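Local coordinates for protein oxidoreductase (PDB 7D5M) that binds NAD+ and, as an inositol dehydrogenase homologue of the Gfo/Idh/MocA family, probably catalyses the NAD-dependent oxidation of a polyol or related substrate, at residues V168-A173 against T246-E251; Y201-V206 against R375-A380; Q148-A153 against S214-P219. All blocks are in the same frame, centred on the assembly; numbering follows the deposited sequence.

Interaction 1: V168-A173 against T246-E251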
ATOM      1  N   VAL A 168       0.693 -17.132  15.970  1.00 11.87           N
ATOM      2  CA  VAL A 168      -0.287 -16.027  16.115  1.00 12.18           C
ATOM      3  C   VAL A 168       0.501 -14.777  16.511  1.00 11.89           C
ATOM      4  O   VAL A 168       0.975 -14.722  17.653  1.00 11.91           O
ATOM      5  CB  VAL A 168      -1.376 -16.373  17.145  1.00 12.81           C
ATOM      6  CG1 VAL A 168      -2.514 -15.368  17.065  1.00 13.03           C
ATOM      7  CG2 VAL A 168      -1.887 -17.797  16.956  1.00 13.07           C
ATOM      8  N   HIS A 169       0.654 -13.837  15.578  1.00 11.98           N
ATOM      9  CA  HIS A 169       1.435 -12.586  15.758  1.00 12.41           C
ATOM     10  C   HIS A 169       0.469 -11.419  15.932  1.00 12.43           C
ATOM     11  O   HIS A 169      -0.279 -11.115  14.998  1.00 12.47           O
ATOM     12  CB  HIS A 169       2.412 -12.391  14.603  1.00 12.60           C
ATOM     13  CG  HIS A 169       3.582 -13.293  14.733  1.00 13.71           C
ATOM     14  ND1 HIS A 169       4.804 -12.995  14.189  1.00 13.97           N
ATOM     15  CD2 HIS A 169       3.727 -14.455  15.402  1.00 13.73           C
ATOM     16  CE1 HIS A 169       5.645 -13.968  14.469  1.00 14.13           C
ATOM     17  NE2 HIS A 169       5.012 -14.880  15.206  1.00 14.56           N
ATOM     18  N   MET A 170       0.514 -10.803  17.103  1.00 12.49           N
ATOM     19  CA  MET A 170      -0.432  -9.750  17.525  1.00 12.78           C
ATOM     20  C   MET A 170       0.366  -8.509  17.898  1.00 13.20           C
ATOM     21  O   MET A 170       1.442  -8.640  18.526  1.00 12.96           O
ATOM     22  CB  MET A 170      -1.245 -10.234  18.720  1.00 13.62           C
ATOM     23  CG  MET A 170      -2.242 -11.298  18.341  1.00 13.88           C
ATOM     24  SD  MET A 170      -2.773 -12.249  19.747  1.00 14.06           S
ATOM     25  CE  MET A 170      -1.410 -13.401  19.921  1.00 13.68           C
ATOM     26  N   GLN A 171      -0.146  -7.341  17.522  1.00 12.86           N
ATOM     27  CA  GLN A 171       0.414  -6.069  18.005  1.00 12.56           C
ATOM     28  C   GLN A 171      -0.725  -5.073  18.178  1.00 11.80           C
ATOM     29  O   GLN A 171      -1.718  -5.130  17.435  1.00 11.19           O
ATOM     30  CB  GLN A 171       1.526  -5.561  17.085  1.00 13.18           C
ATOM     31  CG  GLN A 171       1.056  -5.105  15.712  1.00 14.02           C
ATOM     32  CD  GLN A 171       2.119  -4.371  14.926  1.00 14.83           C
ATOM     33  OE1 GLN A 171       3.130  -4.946  14.526  1.00 17.00           O
ATOM     34  NE2 GLN A 171       1.892  -3.087  14.687  1.00 14.11           N
ATOM     35  N   PHE A 172      -0.577  -4.216  19.169  1.00 11.21           N
ATOM     36  CA  PHE A 172      -1.298  -2.930  19.240  1.00 11.06           C
ATOM     37  C   PHE A 172      -0.252  -1.913  19.682  1.00 11.09           C
ATOM     38  O   PHE A 172       0.038  -1.827  20.881  1.00 10.53           O
ATOM     39  CB  PHE A 172      -2.538  -3.035  20.129  1.00 11.68           C
ATOM     40  CG  PHE A 172      -3.547  -1.934  19.919  1.00 11.69           C
ATOM     41  CD1 PHE A 172      -3.180  -0.706  19.390  1.00 12.60           C
ATOM     42  CD2 PHE A 172      -4.876  -2.127  20.264  1.00 12.66           C
ATOM     43  CE1 PHE A 172      -4.115   0.303  19.218  1.00 12.29           C
ATOM     44  CE2 PHE A 172      -5.805  -1.112  20.106  1.00 12.59           C
ATOM     45  CZ  PHE A 172      -5.428   0.096  19.569  1.00 12.48           C
ATOM     46  N   ALA A 173       0.370  -1.256  18.709  1.00 10.73           N
ATOM     47  CA  ALA A 173       1.594  -0.448  18.898  1.00 10.86           C
ATOM     48  C   ALA A 173       1.397   0.911  18.232  1.00 10.93           C
ATOM     49  O   ALA A 173       1.643   1.032  17.026  1.00 10.82           O
ATOM     50  CB  ALA A 173       2.783  -1.184  18.330  1.00 10.80           C
ATOM     51  N   THR A 246       5.179  -9.998  24.810  1.00 12.27           N
ATOM     52  CA  THR A 246       4.657 -11.244  25.404  1.00 12.12           C
ATOM     53  C   THR A 246       4.855 -12.382  24.413  1.00 12.85           C
ATOM     54  O   THR A 246       4.287 -12.331  23.311  1.00 13.55           O
ATOM     55  CB  THR A 246       3.195 -11.123  25.825  1.00 11.75           C
ATOM     56  OG1 THR A 246       3.097  -9.967  26.652  1.00 11.62           O
ATOM     57  CG2 THR A 246       2.729 -12.369  26.550  1.00 11.79           C
ATOM     58  N   LEU A 247       5.644 -13.373  24.801  1.00 13.14           N
ATOM     59  CA  LEU A 247       5.833 -14.600  24.008  1.00 13.75           C
ATOM     60  C   LEU A 247       5.090 -15.741  24.707  1.00 14.12           C
ATOM     61  O   LEU A 247       5.207 -15.889  25.958  1.00 14.82           O
ATOM     62  CB  LEU A 247       7.328 -14.879  23.859  1.00 14.25           C
ATOM     63  CG  LEU A 247       7.679 -16.030  22.923  1.00 15.15           C
ATOM     64  CD1 LEU A 247       7.255 -15.732  21.492  1.00 15.28           C
ATOM     65  CD2 LEU A 247       9.170 -16.314  22.975  1.00 16.10           C
ATOM     66  N   MET A 248       4.313 -16.492  23.940  1.00 14.29           N
ATOM     67  CA  MET A 248       3.434 -17.552  24.484  1.00 14.83           C
ATOM     68  C   MET A 248       3.655 -18.860  23.729  1.00 14.90           C
ATOM     69  O   MET A 248       3.854 -18.835  22.497  1.00 13.90           O
ATOM     70  CB  MET A 248       1.972 -17.122  24.353  1.00 15.54           C
ATOM     71  CG  MET A 248       1.742 -15.720  24.849  1.00 15.99           C
ATOM     72  SD  MET A 248      -0.002 -15.330  24.976  1.00 17.12           S
ATOM     73  CE  MET A 248      -0.476 -15.240  23.257  1.00 16.36           C
ATOM     74  N   GLU A 249       3.614 -19.965  24.463  1.00 14.95           N
ATOM     75  CA  GLU A 249       3.488 -21.323  23.891  1.00 16.80           C
ATOM     76  C   GLU A 249       2.051 -21.774  24.114  1.00 15.99           C
ATOM     77  O   GLU A 249       1.614 -21.767  25.273  1.00 15.25           O
ATOM     78  CB  GLU A 249       4.428 -22.317  24.569  1.00 18.78           C
ATOM     79  CG  GLU A 249       5.852 -21.825  24.716  1.00 22.06           C
ATOM     80  CD  GLU A 249       6.764 -22.823  25.416  1.00 26.02           C
ATOM     81  OE1 GLU A 249       6.232 -23.817  25.958  1.00 29.13           O
ATOM     82  OE2 GLU A 249       8.004 -22.607  25.421  1.00 27.82           O
ATOM     83  N   TYR A 250       1.351 -22.118  23.043  1.00 15.47           N
ATOM     84  CA  TYR A 250       0.012 -22.745  23.109  1.00 16.15           C
ATOM     85  C   TYR A 250       0.177 -24.252  23.315  1.00 17.23           C
ATOM     86  O   TYR A 250       1.212 -24.815  22.899  1.00 16.62           O
ATOM     87  CB  TYR A 250      -0.777 -22.478  21.832  1.00 15.41           C
ATOM     88  CG  TYR A 250      -1.085 -21.027  21.576  1.00 15.31           C
ATOM     89  CD1 TYR A 250      -2.136 -20.398  22.219  1.00 15.75           C
ATOM     90  CD2 TYR A 250      -0.341 -20.281  20.677  1.00 15.01           C
ATOM     91  CE1 TYR A 250      -2.435 -19.069  21.989  1.00 15.55           C
ATOM     92  CE2 TYR A 250      -0.634 -18.949  20.432  1.00 14.98           C
ATOM     93  CZ  TYR A 250      -1.687 -18.341  21.086  1.00 15.03           C
ATOM     94  OH  TYR A 250      -2.009 -17.029  20.868  1.00 15.80           O
ATOM     95  N   GLU A 251      -0.829 -24.890  23.923  1.00 19.13           N
ATOM     96  CA  GLU A 251      -0.947 -26.372  23.923  1.00 20.87           C
ATOM     97  C   GLU A 251      -0.934 -26.817  22.461  1.00 19.52           C
ATOM     98  O   GLU A 251      -1.686 -26.224  21.665  1.00 19.50           O
ATOM     99  CB  GLU A 251      -2.225 -26.844  24.625  1.00 23.20           C
ATOM    100  CG  GLU A 251      -2.261 -26.571  26.118  1.00 26.69           C
ATOM    101  CD  GLU A 251      -1.305 -27.384  26.977  1.00 29.91           C
ATOM    102  OE1 GLU A 251      -0.705 -28.355  26.460  1.00 32.94           O
ATOM    103  OE2 GLU A 251      -1.153 -27.032  28.167  1.00 33.55           O
TER
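Across the large mixed sheet of the C-terminal alpha/beta domain, Val168 and Met170 of one strand meet Met248 and Tyr250 of the next strand but one. The phenol oxygen is the hub: Tyr250 OH lies 3.8 Å from Val168 CB and 3.8 Å from Met170 CE. Val168 CG2 comes up to the ring obliquely, 3.9 Å from Tyr250 CE2, with the two side chains at about a right angle. Strand 255-261 runs between the two strands and pairs with both, through backbone hydrogen bonds that on the first side include those of Val168 and Met170 with Leu257. The two flanking strands thus meet through side chains, with no hydrogen bond between the segments, whose axes approach to 9.4 Å and run roughly antiparallel, at 153°. Met170 bends at its last torsion (chi3 -81°), which turns the methyl group toward the phenol, and Met248 bends likewise (chi3 -70°), so that Met170 CE and Met248 CE come within 3.9 Å of each other. Ser214 of helix 202-217 packs on Val168 and Met170 over this face of the sheet, while the intervening His169 hydrogen-bonds through NE2 to Tyr245 OH of the second subunit.

Interaction 2: Y201-V206 against R375-A380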
ATOM      1  N   TYR A 201      -0.070  -0.716  32.272  1.00 14.34           N
ATOM      2  CA  TYR A 201      -0.599   0.294  31.331  1.00 14.02           C
ATOM      3  C   TYR A 201      -0.874  -0.410  29.993  1.00 13.15           C
ATOM      4  O   TYR A 201      -2.006  -0.891  29.825  1.00 12.94           O
ATOM      5  CB  TYR A 201       0.281   1.548  31.270  1.00 14.77           C
ATOM      6  CG  TYR A 201      -0.105   2.441  30.119  1.00 15.30           C
ATOM      7  CD1 TYR A 201      -1.421   2.502  29.687  1.00 16.03           C
ATOM      8  CD2 TYR A 201       0.836   3.192  29.432  1.00 16.16           C
ATOM      9  CE1 TYR A 201      -1.792   3.281  28.606  1.00 16.82           C
ATOM     10  CE2 TYR A 201       0.477   3.993  28.360  1.00 16.41           C
ATOM     11  CZ  TYR A 201      -0.841   4.034  27.944  1.00 16.99           C
ATOM     12  OH  TYR A 201      -1.199   4.792  26.862  1.00 17.78           O
ATOM     13  N   VAL A 202       0.093  -0.506  29.074  1.00 12.65           N
ATOM     14  CA  VAL A 202      -0.230  -0.913  27.669  1.00 11.85           C
ATOM     15  C   VAL A 202      -0.685  -2.379  27.569  1.00 12.05           C
ATOM     16  O   VAL A 202      -1.453  -2.670  26.635  1.00 12.16           O
ATOM     17  CB  VAL A 202       0.891  -0.594  26.660  1.00 11.93           C
ATOM     18  CG1 VAL A 202       1.055   0.912  26.511  1.00 12.19           C
ATOM     19  CG2 VAL A 202       2.204  -1.290  26.973  1.00 11.74           C
ATOM     20  N   LEU A 203      -0.249  -3.292  28.442  1.00 11.61           N
ATOM     21  CA  LEU A 203      -0.702  -4.710  28.360  1.00 11.97           C
ATOM     22  C   LEU A 203      -2.232  -4.730  28.426  1.00 12.20           C
ATOM     23  O   LEU A 203      -2.880  -5.332  27.540  1.00 12.29           O
ATOM     24  CB  LEU A 203      -0.092  -5.512  29.510  1.00 12.13           C
ATOM     25  CG  LEU A 203       1.396  -5.820  29.364  1.00 11.97           C
ATOM     26  CD1 LEU A 203       1.987  -6.230  30.708  1.00 12.42           C
ATOM     27  CD2 LEU A 203       1.636  -6.885  28.312  1.00 12.23           C
ATOM     28  N   GLY A 204      -2.775  -4.063  29.440  1.00 12.68           N
ATOM     29  CA  GLY A 204      -4.222  -3.988  29.701  1.00 13.27           C
ATOM     30  C   GLY A 204      -4.911  -3.057  28.729  1.00 14.36           C
ATOM     31  O   GLY A 204      -6.042  -3.368  28.298  1.00 15.44           O
ATOM     32  N   ASP A 205      -4.270  -1.944  28.383  1.00 14.04           N
ATOM     33  CA  ASP A 205      -4.938  -0.857  27.624  1.00 13.90           C
ATOM     34  C   ASP A 205      -5.085  -1.273  26.157  1.00 13.37           C
ATOM     35  O   ASP A 205      -6.151  -1.015  25.551  1.00 12.15           O
ATOM     36  CB  ASP A 205      -4.182   0.461  27.748  1.00 14.51           C
ATOM     37  CG  ASP A 205      -5.007   1.645  27.293  1.00 15.42           C
ATOM     38  OD1 ASP A 205      -6.050   1.892  27.913  1.00 16.38           O
ATOM     39  OD2 ASP A 205      -4.621   2.289  26.300  1.00 16.40           O
ATOM     40  N   VAL A 206      -4.045  -1.869  25.578  1.00 12.79           N
ATOM     41  CA  VAL A 206      -4.056  -2.142  24.114  1.00 12.42           C
ATOM     42  C   VAL A 206      -3.732  -3.609  23.820  1.00 11.67           C
ATOM     43  O   VAL A 206      -4.366  -4.154  22.923  1.00 11.51           O
ATOM     44  CB  VAL A 206      -3.164  -1.144  23.352  1.00 12.31           C
ATOM     45  CG1 VAL A 206      -3.740   0.270  23.425  1.00 12.41           C
ATOM     46  CG2 VAL A 206      -1.718  -1.173  23.821  1.00 12.54           C
ATOM     47  N   ARG A 375      -0.740 -12.535  34.506  1.00 15.53           N
ATOM     48  CA  ARG A 375       0.370 -13.484  34.223  1.00 16.42           C
ATOM     49  C   ARG A 375       1.544 -12.725  33.595  1.00 15.71           C
ATOM     50  O   ARG A 375       2.693 -13.007  33.986  1.00 14.99           O
ATOM     51  CB  ARG A 375      -0.077 -14.633  33.317  1.00 18.85           C
ATOM     52  CG  ARG A 375      -0.977 -15.635  34.017  1.00 21.10           C
ATOM     53  CD  ARG A 375      -0.236 -16.552  34.979  1.00 22.78           C
ATOM     54  NE  ARG A 375      -1.240 -17.300  35.716  1.00 25.95           N
ATOM     55  CZ  ARG A 375      -1.851 -16.872  36.825  1.00 28.67           C
ATOM     56  NH1 ARG A 375      -1.527 -15.709  37.367  1.00 28.74           N
ATOM     57  NH2 ARG A 375      -2.776 -17.619  37.405  1.00 30.11           N
ATOM     58  N   CYS A 376       1.278 -11.819  32.652  1.00 14.49           N
ATOM     59  CA  CYS A 376       2.332 -10.995  31.998  1.00 14.65           C
ATOM     60  C   CYS A 376       3.063 -10.169  33.063  1.00 14.50           C
ATOM     61  O   CYS A 376       4.311 -10.156  33.066  1.00 14.26           O
ATOM     62  CB  CYS A 376       1.757 -10.085  30.917  1.00 14.82           C
ATOM     63  SG  CYS A 376       1.276 -10.976  29.415  1.00 14.41           S
ATOM     64  N   VAL A 377       2.326  -9.518  33.958  1.00 14.52           N
ATOM     65  CA  VAL A 377       2.941  -8.672  35.019  1.00 15.78           C
ATOM     66  C   VAL A 377       3.789  -9.580  35.924  1.00 15.73           C
ATOM     67  O   VAL A 377       4.922  -9.180  36.257  1.00 16.03           O
ATOM     68  CB  VAL A 377       1.882  -7.860  35.785  1.00 15.33           C
ATOM     69  CG1 VAL A 377       2.468  -7.172  37.013  1.00 15.86           C
ATOM     70  CG2 VAL A 377       1.230  -6.829  34.870  1.00 15.30           C
ATOM     71  N   GLN A 378       3.296 -10.778  36.260  1.00 16.29           N
ATOM     72  CA  GLN A 378       4.021 -11.757  37.116  1.00 17.66           C
ATOM     73  C   GLN A 378       5.353 -12.130  36.454  1.00 17.31           C
ATOM     74  O   GLN A 378       6.384 -12.088  37.151  1.00 17.84           O
ATOM     75  CB  GLN A 378       3.154 -12.983  37.401  1.00 19.23           C
ATOM     76  CG  GLN A 378       2.068 -12.678  38.422  1.00 20.92           C
ATOM     77  CD  GLN A 378       1.062 -13.787  38.614  1.00 21.77           C
ATOM     78  OE1 GLN A 378       1.030 -14.777  37.882  1.00 25.46           O
ATOM     79  NE2 GLN A 378       0.223 -13.626  39.626  1.00 23.97           N
ATOM     80  N   SER A 379       5.339 -12.452  35.160  1.00 16.07           N
ATOM     81  CA  SER A 379       6.566 -12.811  34.407  1.00 15.80           C
ATOM     82  C   SER A 379       7.523 -11.614  34.381  1.00 15.91           C
ATOM     83  O   SER A 379       8.730 -11.815  34.668  1.00 16.68           O
ATOM     84  CB  SER A 379       6.251 -13.301  33.018  1.00 15.62           C
ATOM     85  OG  SER A 379       7.432 -13.403  32.233  1.00 14.13           O
ATOM     86  N   ALA A 380       7.023 -10.434  34.021  1.00 15.92           N
ATOM     87  CA  ALA A 380       7.817  -9.196  33.831  1.00 16.86           C
ATOM     88  C   ALA A 380       8.516  -8.843  35.145  1.00 17.63           C
ATOM     89  O   ALA A 380       9.707  -8.508  35.106  1.00 16.81           O
ATOM     90  CB  ALA A 380       6.939  -8.057  33.377  1.00 17.15           C
TER
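Leu203 has CG set anti to its carbonyl carbon (chi1 -74°) and CD1 nearly anti to CA (chi2 163°), a stretched form that carries both methyl groups to Cys376 on helix 363-381. Leu203 CD1 reaches Cys376 CB at 3.9 Å, and the second branch follows closely, with Leu203 CD2 at 4.1 Å from the same Cys376 CB. The methylene of the cysteine is therefore held against the fork of the leucine. Cys376 SG is itself turned anti to the carbonyl carbon (chi1 -73°), and the methylene rather than the sulfur makes the closest approach to the leucine. A looser touch, 4.3 Å between Leu203 CD1 and Val377 CG2, extends the patch by one residue along the second helix. No hydrogen bond passes between the segments: one leucine is wedged against the flank of a helix, and the nearest CA atoms, those of Leu203 and Cys376, are 7.9 Å apart.

The leucine stands in the first turn of its helix, where Tyr201 takes the N-cap position and the carboxylate of Glu241 accepts a hydrogen bond from Leu203 N through OE2. Leu203 also begins a wider, pi-type turn that runs to residue 206. Here the helix also faces the cofactor site: Asp205 forms a salt bridge with Arg191, and its carbonyl oxygen accepts a hydrogen bond from Lys115 NZ, both residues that bind NAD+.

Helices 202-217 and 363-381 lie on the same face of the mixed sheet of the C-terminal alpha/beta domain. Leu203 rests on Ala244 and Thr246 of strand 243-250 and on Ser260 of strand 255-261, whereas Cys376 bridges Thr246 and Cys228 of strand 223-231.

Interaction 3: Q148-A153 against S214-P219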
ATOM      1  N   GLN A 148     -16.864  -7.544  10.646  1.00 10.52           N
ATOM      2  CA  GLN A 148     -17.305  -8.769   9.923  1.00 10.72           C
ATOM      3  C   GLN A 148     -16.113  -9.678   9.606  1.00 10.62           C
ATOM      4  O   GLN A 148     -16.272 -10.915   9.666  1.00 10.66           O
ATOM      5  CB  GLN A 148     -18.006  -8.411   8.610  1.00 10.62           C
ATOM      6  CG  GLN A 148     -19.396  -7.798   8.780  1.00 10.94           C
ATOM      7  CD  GLN A 148     -19.402  -6.299   8.979  1.00 10.75           C
ATOM      8  OE1 GLN A 148     -18.886  -5.778   9.968  1.00 11.01           O
ATOM      9  NE2 GLN A 148     -20.055  -5.593   8.073  1.00 10.23           N
ATOM     10  N   LEU A 149     -14.957  -9.124   9.228  1.00 10.43           N
ATOM     11  CA  LEU A 149     -13.881  -9.994   8.686  1.00 10.66           C
ATOM     12  C   LEU A 149     -13.188 -10.770   9.805  1.00 10.23           C
ATOM     13  O   LEU A 149     -12.458 -11.723   9.472  1.00  9.90           O
ATOM     14  CB  LEU A 149     -12.904  -9.170   7.849  1.00 10.70           C
ATOM     15  CG  LEU A 149     -13.454  -8.739   6.495  1.00 10.90           C
ATOM     16  CD1 LEU A 149     -12.479  -7.803   5.810  1.00 11.01           C
ATOM     17  CD2 LEU A 149     -13.758  -9.945   5.609  1.00 11.02           C
ATOM     18  N   ILE A 150     -13.428 -10.427  11.078  1.00 10.79           N
ATOM     19  CA  ILE A 150     -12.936 -11.261  12.211  1.00 11.23           C
ATOM     20  C   ILE A 150     -13.669 -12.612  12.157  1.00 12.12           C
ATOM     21  O   ILE A 150     -12.993 -13.650  12.264  1.00 11.62           O
ATOM     22  CB  ILE A 150     -13.081 -10.552  13.570  1.00 11.42           C
ATOM     23  CG1 ILE A 150     -12.410  -9.176  13.586  1.00 11.50           C
ATOM     24  CG2 ILE A 150     -12.550 -11.432  14.685  1.00 11.27           C
ATOM     25  CD1 ILE A 150     -10.949  -9.188  13.163  1.00 11.62           C
ATOM     26  N   GLU A 151     -14.989 -12.592  11.937  1.00 12.73           N
ATOM     27  CA  GLU A 151     -15.815 -13.813  11.770  1.00 13.13           C
ATOM     28  C   GLU A 151     -15.354 -14.570  10.516  1.00 12.58           C
ATOM     29  O   GLU A 151     -15.300 -15.811  10.564  1.00 12.70           O
ATOM     30  CB  GLU A 151     -17.298 -13.461  11.718  1.00 14.20           C
ATOM     31  CG  GLU A 151     -18.168 -14.569  11.170  1.00 15.81           C
ATOM     32  CD  GLU A 151     -18.188 -15.858  11.970  1.00 17.81           C
ATOM     33  OE1 GLU A 151     -17.794 -15.842  13.154  1.00 18.23           O
ATOM     34  OE2 GLU A 151     -18.635 -16.872  11.411  1.00 20.64           O
ATOM     35  N   GLN A 152     -15.028 -13.864   9.430  1.00 11.81           N
ATOM     36  CA  GLN A 152     -14.493 -14.515   8.205  1.00 11.69           C
ATOM     37  C   GLN A 152     -13.227 -15.301   8.578  1.00 11.68           C
ATOM     38  O   GLN A 152     -13.084 -16.465   8.142  1.00 12.26           O
ATOM     39  CB  GLN A 152     -14.182 -13.494   7.107  1.00 11.50           C
ATOM     40  CG  GLN A 152     -13.461 -14.097   5.903  1.00 11.40           C
ATOM     41  CD  GLN A 152     -14.324 -15.048   5.108  1.00 11.57           C
ATOM     42  OE1 GLN A 152     -15.552 -15.013   5.189  1.00 11.95           O
ATOM     43  NE2 GLN A 152     -13.688 -15.888   4.300  1.00 11.97           N
ATOM     44  N   ALA A 153     -12.300 -14.672   9.299  1.00 11.75           N
ATOM     45  CA  ALA A 153     -11.025 -15.303   9.709  1.00 11.78           C
ATOM     46  C   ALA A 153     -11.324 -16.532  10.578  1.00 12.40           C
ATOM     47  O   ALA A 153     -10.734 -17.597  10.334  1.00 11.93           O
ATOM     48  CB  ALA A 153     -10.155 -14.296  10.424  1.00 12.11           C
ATOM     49  N   SER A 214      -7.569 -12.948  18.733  1.00 11.38           N
ATOM     50  CA  SER A 214      -7.006 -14.314  18.562  1.00 12.47           C
ATOM     51  C   SER A 214      -7.933 -15.345  19.216  1.00 13.40           C
ATOM     52  O   SER A 214      -8.041 -16.459  18.680  1.00 13.32           O
ATOM     53  CB  SER A 214      -5.602 -14.435  19.080  1.00 12.40           C
ATOM     54  OG  SER A 214      -5.598 -14.512  20.497  1.00 13.06           O
ATOM     55  N   GLU A 215      -8.598 -14.988  20.315  1.00 14.70           N
ATOM     56  CA  GLU A 215      -9.520 -15.919  21.028  1.00 16.52           C
ATOM     57  C   GLU A 215     -10.787 -16.137  20.193  1.00 16.01           C
ATOM     58  O   GLU A 215     -11.315 -17.260  20.190  1.00 15.90           O
ATOM     59  CB  GLU A 215      -9.845 -15.396  22.426  1.00 19.11           C
ATOM     60  CG  GLU A 215      -8.625 -15.373  23.321  1.00 23.20           C
ATOM     61  CD  GLU A 215      -8.863 -14.910  24.745  1.00 28.12           C
ATOM     62  OE1 GLU A 215     -10.040 -14.761  25.136  1.00 33.90           O
ATOM     63  OE2 GLU A 215      -7.851 -14.713  25.466  1.00 37.22           O
ATOM     64  N   VAL A 216     -11.258 -15.118  19.483  1.00 14.69           N
ATOM     65  CA  VAL A 216     -12.405 -15.289  18.546  1.00 14.52           C
ATOM     66  C   VAL A 216     -11.974 -16.219  17.406  1.00 13.88           C
ATOM     67  O   VAL A 216     -12.767 -17.098  17.032  1.00 13.32           O
ATOM     68  CB  VAL A 216     -12.928 -13.943  18.008  1.00 14.77           C
ATOM     69  CG1 VAL A 216     -14.048 -14.146  16.997  1.00 15.27           C
ATOM     70  CG2 VAL A 216     -13.387 -13.038  19.141  1.00 14.91           C
ATOM     71  N   MET A 217     -10.782 -16.016  16.844  1.00 12.73           N
ATOM     72  CA  MET A 217     -10.321 -16.741  15.630  1.00 12.79           C
ATOM     73  C   MET A 217      -9.921 -18.183  15.967  1.00 13.17           C
ATOM     74  O   MET A 217     -10.103 -19.050  15.094  1.00 12.90           O
ATOM     75  CB  MET A 217      -9.127 -16.023  15.000  1.00 12.34           C
ATOM     76  CG  MET A 217      -9.472 -14.684  14.426  1.00 12.53           C
ATOM     77  SD  MET A 217      -8.043 -13.965  13.573  1.00 12.75           S
ATOM     78  CE  MET A 217      -8.720 -12.371  13.108  1.00 12.91           C
ATOM     79  N   LEU A 218      -9.410 -18.413  17.178  1.00 13.79           N
ATOM     80  CA  LEU A 218      -8.816 -19.700  17.636  1.00 14.85           C
ATOM     81  C   LEU A 218      -9.436 -20.061  18.980  1.00 15.62           C
ATOM     82  O   LEU A 218      -8.764 -20.055  20.014  1.00 14.78           O
ATOM     83  CB  LEU A 218      -7.293 -19.541  17.730  1.00 15.84           C
ATOM     84  CG  LEU A 218      -6.599 -19.192  16.412  1.00 16.15           C
ATOM     85  CD1 LEU A 218      -5.312 -18.420  16.655  1.00 16.52           C
ATOM     86  CD2 LEU A 218      -6.314 -20.436  15.582  1.00 17.30           C
ATOM     87  N   PRO A 219     -10.763 -20.324  19.003  1.00 16.52           N
ATOM     88  CA  PRO A 219     -11.491 -20.494  20.259  1.00 18.35           C
ATOM     89  C   PRO A 219     -11.026 -21.693  21.102  1.00 20.10           C
ATOM     90  O   PRO A 219     -11.218 -21.644  22.314  1.00 21.21           O
ATOM     91  CB  PRO A 219     -12.952 -20.664  19.800  1.00 18.03           C
ATOM     92  CG  PRO A 219     -12.837 -21.182  18.387  1.00 17.76           C
ATOM     93  CD  PRO A 219     -11.631 -20.458  17.822  1.00 16.89           C
TER
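Met217, in the last turn of helix 202-217, lays its side chain against Ala153 and Ile150 of helix 148-158; the two helices pack on one face of the mixed sheet of the C-terminal alpha/beta domain. The methionine chain is fully extended beyond CG, which carries the thioether across to helix 148-158. Its terminal methyl does most of the touching: Met217 CE lies 3.6 Å from Ala153 CB and 3.9 Å from Ile150 CD1. The sulfur follows alongside, with Met217 SD 3.8 Å from Ala153 CB. Because alanine ends at CB, the backbones can approach closely here, to 6.1 Å between Ala153 CA and Met217 CA.

Ile150 divides its branches between two partners. Its CG1 arm sits beside the backbone N (chi1 -54°) and is bent again at chi2 (-54°), which brings CD1 to the methionine methyl; the other branch, CG2, is left for Val216. An alanine in place of Met217 would remove the thioether and would probably leave Ala153 CB and Ile150 CD1 without their shared partner, opening a gap between the helices. The sheet backs the patch, as Met217 also packs on Ile273 and Val275, Ile150 on Trp284 and Ala153 on Leu282. Every link between the two helical segments is apolar. Toward the partly exposed side, Val216 and Ile150 cross at about a right angle, meeting through Val216 CG1 and Ile150 CG2 at 3.9 Å.

How the interactions relate
Interactions 1 and 2 lie 12 Å apart and interactions 1 and 3 15 Å, centre to centre, while interactions 2 and 3, at 23 Å, do not touch although both use helix 202-217. Interaction 1 lies within the mixed sheet, and the other two join that helix to helices 363-381 and 148-158 on the same face. Direct contacts tie the sheet to both, among them Phe172 with Val206 and Val168 with Leu218. Along the chain the segments alternate, in the order 148-153, 168-173, 201-206, 214-219, 246-251 and 375-380, so distant parts of the sequence are knitted into one helix-covered sheet. The side chains of Leu203 and Ile150 lie about 12 and 13 Å from the bound NAD.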